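PDB 3LIF: putative diguanylate cyclase (GGDEF) with PAS/PAC domain from Rhodopseudomonas palustris, which probably makes cyclic di-GMP from two GTP through its GGDEF domain, and is represented here by its extracellular PDC-fold sensor domain. Local coordinates for residues V73-L76 / L82-A85; R98-Y103 / V129-L134. All blocks are in the same frame, centred on the assembly; numbering follows the deposited sequence.

From the N terminus the chain runs through the long helix 5-47 and helix 55-66 before it enters the first of two five-stranded antiparallel sheets. Contact 1 closes the five-residue loop between strand 70-76 and strand 82-85, the hairpin at one margin of that sheet. The chain then passes into helix 99-106. Contact 2 closes the longer loop from this helix to strand 126-135. The two loops follow one another in series and do not cross. Their centres lie about 12 Å apart and they touch directly: Leu76 reaches Tyr100 and Phe101, and Ile75 meets Leu134. Together they tie hairpin, helix and inner strand into one half of the PDC fold.

Contact 1: V73-L76 / L82-A85; sequences VAIL and LTYA
Ile75 and Tyr84 face each other as an antiparallel hydrogen-bonded pair. Ile75 N donates to Tyr84 O at 2.9 Å with a nearly straight N-H...O angle of 172°, although the donor stands above the carbonyl plane. Thr83 N returns a bond to Ile75 O at 2.9 Å, bent to 142°. The register slips by one residue between Ile75 and Leu76, a beta bulge.

The side chain of Ile75 crosses those of Thr83 and Tyr84 obliquely. Its CB meets Thr83 OG1 at 3.7 Å and lies at the edge of the Tyr84 ring, in the ring plane. CG1 is anti to the carbonyl carbon (chi1 -45°) and rests 3.8 Å from Tyr84 CB. CG2, on the other branch, touches Thr83 OG1. The tip, CD1, leads away from strand 82-85. The Tyr84 hydroxyl bonds to Pro52 O, and Phe56 stacks edge-to-face with the ring.

On the other face sit Ala74, Leu76, Leu82 and Ala85. Leu82 CD2 reaches Ala74 CB at 3.6 Å. Leu76 CD2 comes alongside Leu82, 3.5 Å from its CA, and the two leucine side chains meet at about a right angle. A bound methylpentanediol, probably from the crystallisation liquor, lies near Ala74. This is a bulged beta hairpin, at the margin of the antiparallel sheet in a PDC sensor domain.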
ATOM      1  N   VAL A  73     -14.613  -2.399   2.788  1.00 28.99           N
ATOM      2  CA  VAL A  73     -14.295  -2.611   4.211  1.00 27.99           C
ATOM      3  C   VAL A  73     -15.108  -3.773   4.804  1.00 27.40           C
ATOM      4  O   VAL A  73     -16.316  -3.960   4.503  1.00 26.95           O
ATOM      5  CB  VAL A  73     -14.646  -1.351   5.040  1.00 28.10           C
ATOM      6  CG1 VAL A  73     -14.241  -1.539   6.495  1.00 27.89           C
ATOM      7  CG2 VAL A  73     -13.965  -0.160   4.422  1.00 28.76           C
ATOM      8  N   ALA A  74     -14.501  -4.563   5.664  1.00 25.67           N
ATOM      9  CA  ALA A  74     -15.322  -5.597   6.189  1.00 24.90           C
ATOM     10  C   ALA A  74     -14.935  -5.878   7.619  1.00 25.37           C
ATOM     11  O   ALA A  74     -13.838  -5.491   8.054  1.00 25.10           O
ATOM     12  CB  ALA A  74     -15.319  -6.850   5.310  1.00 22.12           C
ATOM     13  N   ILE A  75     -15.892  -6.515   8.326  1.00 25.67           N
ATOM     14  CA  ILE A  75     -15.714  -6.991   9.657  1.00 25.89           C
ATOM     15  C   ILE A  75     -15.732  -8.526   9.722  1.00 26.55           C
ATOM     16  O   ILE A  75     -16.548  -9.176   9.052  1.00 26.71           O
ATOM     17  CB  ILE A  75     -16.841  -6.505  10.507  1.00 25.42           C
ATOM     18  CG1 ILE A  75     -17.076  -5.029  10.207  1.00 26.62           C
ATOM     19  CG2 ILE A  75     -16.476  -6.745  12.012  1.00 24.77           C
ATOM     20  CD1 ILE A  75     -16.147  -4.087  10.986  1.00 21.04           C
ATOM     21  N   LEU A  76     -14.830  -9.067  10.530  1.00 26.37           N
ATOM     22  CA  LEU A  76     -14.779 -10.458  10.890  1.00 27.84           C
ATOM     23  C   LEU A  76     -14.854 -10.532  12.403  1.00 29.23           C
ATOM     24  O   LEU A  76     -14.131  -9.741  13.103  1.00 30.70           O
ATOM     25  CB  LEU A  76     -13.425 -11.060  10.502  1.00 27.16           C
ATOM     26  CG  LEU A  76     -12.941 -11.125   9.051  1.00 28.18           C
ATOM     27  CD1 LEU A  76     -11.654 -11.952   9.007  1.00 29.10           C
ATOM     28  CD2 LEU A  76     -13.980 -11.636   8.040  1.00 25.98           C
ATOM     29  N   LEU A  82     -17.115 -13.618   8.463  1.00 32.16           N
ATOM     30  CA  LEU A  82     -17.383 -12.278   8.001  1.00 31.63           C
ATOM     31  C   LEU A  82     -18.778 -11.894   8.434  1.00 31.63           C
ATOM     32  O   LEU A  82     -19.727 -12.478   8.006  1.00 31.47           O
ATOM     33  CB  LEU A  82     -17.241 -12.220   6.482  1.00 31.20           C
ATOM     34  CG  LEU A  82     -17.580 -11.064   5.516  1.00 30.98           C
ATOM     35  CD1 LEU A  82     -18.760 -10.150   5.921  1.00 27.21           C
ATOM     36  CD2 LEU A  82     -16.323 -10.257   5.082  1.00 27.83           C
ATOM     37  N   THR A  83     -18.907 -10.884   9.270  1.00 32.48           N
ATOM     38  CA  THR A  83     -20.222 -10.422   9.695  1.00 32.89           C
ATOM     39  C   THR A  83     -20.819  -9.167   9.047  1.00 33.76           C
ATOM     40  O   THR A  83     -22.017  -9.033   8.985  1.00 35.06           O
ATOM     41  CB  THR A  83     -20.191 -10.145  11.167  1.00 33.33           C
ATOM     42  OG1 THR A  83     -19.161  -9.183  11.422  1.00 30.08           O
ATOM     43  CG2 THR A  83     -19.919 -11.443  11.921  1.00 29.67           C
ATOM     44  N   TYR A  84     -20.003  -8.215   8.616  1.00 35.14           N
ATOM     45  CA  TYR A  84     -20.493  -7.011   7.921  1.00 34.73           C
ATOM     46  C   TYR A  84     -19.520  -6.655   6.805  1.00 35.89           C
ATOM     47  O   TYR A  84     -18.328  -7.054   6.857  1.00 36.10           O
ATOM     48  CB  TYR A  84     -20.556  -5.821   8.870  1.00 33.82           C
ATOM     49  CG  TYR A  84     -21.359  -6.036  10.127  1.00 33.48           C
ATOM     50  CD1 TYR A  84     -22.731  -5.756  10.164  1.00 32.17           C
ATOM     51  CD2 TYR A  84     -20.755  -6.522  11.286  1.00 32.72           C
ATOM     52  CE1 TYR A  84     -23.478  -5.946  11.323  1.00 29.35           C
ATOM     53  CE2 TYR A  84     -21.477  -6.724  12.442  1.00 31.26           C
ATOM     54  CZ  TYR A  84     -22.846  -6.428  12.448  1.00 32.74           C
ATOM     55  OH  TYR A  84     -23.566  -6.602  13.588  1.00 32.24           O
ATOM     56  N   ALA A  85     -20.012  -5.864   5.844  1.00 35.73           N
ATOM     57  CA  ALA A  85     -19.220  -5.438   4.717  1.00 35.82           C
ATOM     58  C   ALA A  85     -19.864  -4.308   3.887  1.00 36.50           C
ATOM     59  O   ALA A  85     -21.089  -4.127   3.878  1.00 36.87           O
ATOM     60  CB  ALA A  85     -18.951  -6.592   3.856  1.00 36.10           C
TER

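Contact 2: R98-Y103 / V129-L134; sequences RSYFRY and VVSRRL
A helix laid over one face of the antiparallel sheet makes this contact. Tyr100, in the first turn of helix 99-106, carries the helix side. Val129 and Ser131 of strand 126-135 carry the other. Tyr100 CB meets Ser131 OG at 3.6 Å. The same oxygen lies 4.1 Å from both Tyr100 CG and CD2, oblique to the ring. At the other ortho carbon, Tyr100 CD1 lies 4.3 Å from Val129 CG1, also obliquely. No hydrogen bond joins the two segments, so the touch is simple packing.

With Tyr100 CG between the backbone N and the carbonyl carbon (chi1 61°), the ring extends across the strands toward the hairpin 70-85, and its CD1 side is turned to Val129. Ser131 OG takes the same kind of position on its own residue (chi1 76°), which sets the oxygen beside Tyr100 CB.

In this PDC sensor domain, helix 99-106 and the long helix 5-47 pack on opposite faces of the sheet: Val130 and Arg132 turn to Leu39 of the long helix, while Val129 and Ser131 turn to Tyr100. Arg98 is the N-cap of helix 99-106, and its CB sits 3.9 Å above one face of the Tyr100 ring, offset toward the rim. Tyr100 OH and Arg98 NE both bind O4 of a methylpentanediol, probably from the crystallisation liquor, and Arg98 NH2 also bonds to Gln119 O.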
ATOM      1  N   ARG A  98      -7.134 -16.677   7.158  1.00 25.36           N
ATOM      2  CA  ARG A  98      -6.452 -15.579   6.552  1.00 25.16           C
ATOM      3  C   ARG A  98      -5.375 -15.055   7.523  1.00 24.90           C
ATOM      4  O   ARG A  98      -5.624 -14.990   8.736  1.00 25.00           O
ATOM      5  CB  ARG A  98      -7.533 -14.575   6.275  1.00 25.45           C
ATOM      6  CG  ARG A  98      -7.425 -13.914   4.988  1.00 26.83           C
ATOM      7  CD  ARG A  98      -7.497 -14.842   3.835  1.00 27.21           C
ATOM      8  NE  ARG A  98      -8.031 -14.113   2.699  1.00 25.83           N
ATOM      9  CZ  ARG A  98      -7.672 -14.306   1.439  1.00 23.59           C
ATOM     10  NH1 ARG A  98      -6.756 -15.212   1.170  1.00 15.25           N
ATOM     11  NH2 ARG A  98      -8.233 -13.568   0.461  1.00 23.15           N
ATOM     12  N   SER A  99      -4.170 -14.758   7.029  1.00 23.73           N
ATOM     13  CA  SER A  99      -3.042 -14.442   7.966  1.00 22.82           C
ATOM     14  C   SER A  99      -3.271 -13.216   8.809  1.00 23.07           C
ATOM     15  O   SER A  99      -2.890 -13.159  10.011  1.00 23.38           O
ATOM     16  CB  SER A  99      -1.701 -14.231   7.244  1.00 21.04           C
ATOM     17  OG  SER A  99      -1.894 -13.292   6.233  1.00 20.18           O
ATOM     18  N   TYR A 100      -3.842 -12.201   8.185  1.00 23.10           N
ATOM     19  CA  TYR A 100      -4.106 -11.009   8.965  1.00 23.56           C
ATOM     20  C   TYR A 100      -5.036 -11.315  10.112  1.00 24.75           C
ATOM     21  O   TYR A 100      -4.882 -10.720  11.204  1.00 26.28           O
ATOM     22  CB  TYR A 100      -4.655  -9.885   8.132  1.00 21.82           C
ATOM     23  CG  TYR A 100      -5.970 -10.161   7.454  1.00 21.15           C
ATOM     24  CD1 TYR A 100      -5.993 -10.558   6.137  1.00 18.59           C
ATOM     25  CD2 TYR A 100      -7.201  -9.974   8.110  1.00 19.93           C
ATOM     26  CE1 TYR A 100      -7.163 -10.752   5.472  1.00 19.00           C
ATOM     27  CE2 TYR A 100      -8.424 -10.190   7.428  1.00 18.05           C
ATOM     28  CZ  TYR A 100      -8.364 -10.567   6.105  1.00 20.04           C
ATOM     29  OH  TYR A 100      -9.473 -10.831   5.353  1.00 20.95           O
ATOM     30  N   PHE A 101      -5.984 -12.235   9.895  1.00 25.13           N
ATOM     31  CA  PHE A 101      -6.885 -12.602  10.967  1.00 25.89           C
ATOM     32  C   PHE A 101      -6.112 -13.315  12.024  1.00 27.72           C
ATOM     33  O   PHE A 101      -6.176 -12.941  13.199  1.00 27.96           O
ATOM     34  CB  PHE A 101      -8.031 -13.470  10.516  1.00 25.74           C
ATOM     35  CG  PHE A 101      -8.765 -14.112  11.662  1.00 25.39           C
ATOM     36  CD1 PHE A 101      -9.728 -13.417  12.351  1.00 23.43           C
ATOM     37  CD2 PHE A 101      -8.496 -15.420  12.043  1.00 25.52           C
ATOM     38  CE1 PHE A 101     -10.412 -13.994  13.390  1.00 23.73           C
ATOM     39  CE2 PHE A 101      -9.172 -16.000  13.135  1.00 25.73           C
ATOM     40  CZ  PHE A 101     -10.113 -15.275  13.809  1.00 24.30           C
ATOM     41  N   ARG A 102      -5.369 -14.346  11.628  1.00 29.24           N
ATOM     42  CA  ARG A 102      -4.519 -15.010  12.592  1.00 31.50           C
ATOM     43  C   ARG A 102      -3.608 -14.009  13.327  1.00 31.46           C
ATOM     44  O   ARG A 102      -3.413 -14.122  14.519  1.00 31.98           O
ATOM     45  CB  ARG A 102      -3.735 -16.170  11.943  1.00 32.33           C
ATOM     46  CG  ARG A 102      -4.605 -17.436  11.904  1.00 38.41           C
ATOM     47  CD  ARG A 102      -4.040 -18.633  11.214  1.00 43.89           C
ATOM     48  NE  ARG A 102      -3.887 -18.352   9.795  1.00 52.53           N
ATOM     49  CZ  ARG A 102      -2.707 -18.027   9.243  1.00 55.72           C
ATOM     50  NH1 ARG A 102      -1.627 -17.942  10.020  1.00 56.85           N
ATOM     51  NH2 ARG A 102      -2.586 -17.797   7.929  1.00 53.79           N
ATOM     52  N   TYR A 103      -3.056 -13.023  12.637  1.00 31.67           N
ATOM     53  CA  TYR A 103      -2.124 -12.159  13.302  1.00 32.13           C
ATOM     54  C   TYR A 103      -2.812 -11.306  14.399  1.00 32.52           C
ATOM     55  O   TYR A 103      -2.329 -11.199  15.537  1.00 31.72           O
ATOM     56  CB  TYR A 103      -1.407 -11.311  12.276  1.00 32.68           C
ATOM     57  CG  TYR A 103      -0.578 -10.215  12.894  1.00 36.66           C
ATOM     58  CD1 TYR A 103      -1.176  -8.998  13.253  1.00 39.90           C
ATOM     59  CD2 TYR A 103       0.796 -10.382  13.142  1.00 38.57           C
ATOM     60  CE1 TYR A 103      -0.439  -7.972  13.848  1.00 42.11           C
ATOM     61  CE2 TYR A 103       1.549  -9.362  13.732  1.00 41.97           C
ATOM     62  CZ  TYR A 103       0.923  -8.146  14.084  1.00 44.47           C
ATOM     63  OH  TYR A 103       1.627  -7.080  14.659  1.00 46.03           O
ATOM     64  N   VAL A 129      -4.102  -5.292   1.330  1.00 22.47           N
ATOM     65  CA  VAL A 129      -5.158  -5.070   2.250  1.00 22.81           C
ATOM     66  C   VAL A 129      -4.546  -4.569   3.527  1.00 24.03           C
ATOM     67  O   VAL A 129      -3.363  -4.856   3.819  1.00 25.00           O
ATOM     68  CB  VAL A 129      -5.885  -6.427   2.455  1.00 22.49           C
ATOM     69  CG1 VAL A 129      -5.927  -6.873   3.916  1.00 19.89           C
ATOM     70  CG2 VAL A 129      -7.182  -6.394   1.799  1.00 20.58           C
ATOM     71  N   VAL A 130      -5.362  -3.889   4.319  1.00 24.31           N
ATOM     72  CA  VAL A 130      -4.887  -3.192   5.504  1.00 24.80           C
ATOM     73  C   VAL A 130      -5.891  -3.579   6.607  1.00 26.02           C
ATOM     74  O   VAL A 130      -7.107  -3.809   6.298  1.00 26.98           O
ATOM     75  CB  VAL A 130      -4.946  -1.675   5.148  1.00 25.34           C
ATOM     76  CG1 VAL A 130      -6.320  -1.024   5.490  1.00 21.78           C
ATOM     77  CG2 VAL A 130      -3.771  -0.925   5.665  1.00 25.00           C
ATOM     78  N   SER A 131      -5.435  -3.729   7.860  1.00 25.42           N
ATOM     79  CA  SER A 131      -6.341  -4.285   8.860  1.00 25.56           C
ATOM     80  C   SER A 131      -6.009  -3.924  10.308  1.00 26.88           C
ATOM     81  O   SER A 131      -4.848  -3.687  10.669  1.00 25.44           O
ATOM     82  CB  SER A 131      -6.419  -5.837   8.703  1.00 25.46           C
ATOM     83  OG  SER A 131      -5.262  -6.502   9.223  1.00 24.15           O
ATOM     84  N   ARG A 132      -7.042  -3.933  11.153  1.00 28.31           N
ATOM     85  CA  ARG A 132      -6.871  -3.602  12.586  1.00 29.10           C
ATOM     86  C   ARG A 132      -7.594  -4.581  13.510  1.00 29.25           C
ATOM     87  O   ARG A 132      -8.722  -5.017  13.222  1.00 31.19           O
ATOM     88  CB  ARG A 132      -7.212  -2.097  12.888  1.00 28.80           C
ATOM     89  CG  ARG A 132      -5.940  -1.252  13.062  1.00 30.85           C
ATOM     90  CD  ARG A 132      -6.118   0.301  13.040  1.00 43.16           C
ATOM     91  NE  ARG A 132      -6.071   0.813  14.414  1.00 45.60           N
ATOM     92  CZ  ARG A 132      -5.699   0.007  15.388  1.00 46.99           C
ATOM     93  NH1 ARG A 132      -5.351  -1.245  15.048  1.00 49.71           N
ATOM     94  NH2 ARG A 132      -5.645   0.424  16.638  1.00 45.68           N
ATOM     95  N   ARG A 133      -6.956  -4.938  14.613  1.00 29.43           N
ATOM     96  CA  ARG A 133      -7.595  -5.756  15.650  1.00 29.83           C
ATOM     97  C   ARG A 133      -8.805  -5.121  16.341  1.00 31.05           C
ATOM     98  O   ARG A 133      -8.654  -4.038  16.913  1.00 32.71           O
ATOM     99  CB  ARG A 133      -6.592  -6.018  16.734  1.00 28.90           C
ATOM    100  CG  ARG A 133      -7.109  -6.859  17.852  1.00 30.29           C
ATOM    101  CD  ARG A 133      -6.208  -6.703  19.054  1.00 35.18           C
ATOM    102  NE  ARG A 133      -5.751  -8.003  19.489  1.00 41.75           N
ATOM    103  CZ  ARG A 133      -6.038  -8.542  20.667  1.00 41.30           C
ATOM    104  NH1 ARG A 133      -6.792  -7.842  21.536  1.00 39.39           N
ATOM    105  NH2 ARG A 133      -5.580  -9.771  20.936  1.00 35.27           N
ATOM    106  N   LEU A 134      -9.989  -5.768  16.305  1.00 31.59           N
ATOM    107  CA  LEU A 134     -11.181  -5.368  17.128  1.00 31.28           C
ATOM    108  C   LEU A 134     -11.104  -5.855  18.572  1.00 32.23           C
ATOM    109  O   LEU A 134     -10.508  -6.904  18.864  1.00 33.35           O
ATOM    110  CB  LEU A 134     -12.442  -5.920  16.536  1.00 29.79           C
ATOM    111  CG  LEU A 134     -12.590  -5.417  15.120  1.00 29.93           C
ATOM    112  CD1 LEU A 134     -13.895  -5.928  14.582  1.00 26.61           C
ATOM    113  CD2 LEU A 134     -12.482  -3.857  15.071  1.00 28.19           C
TER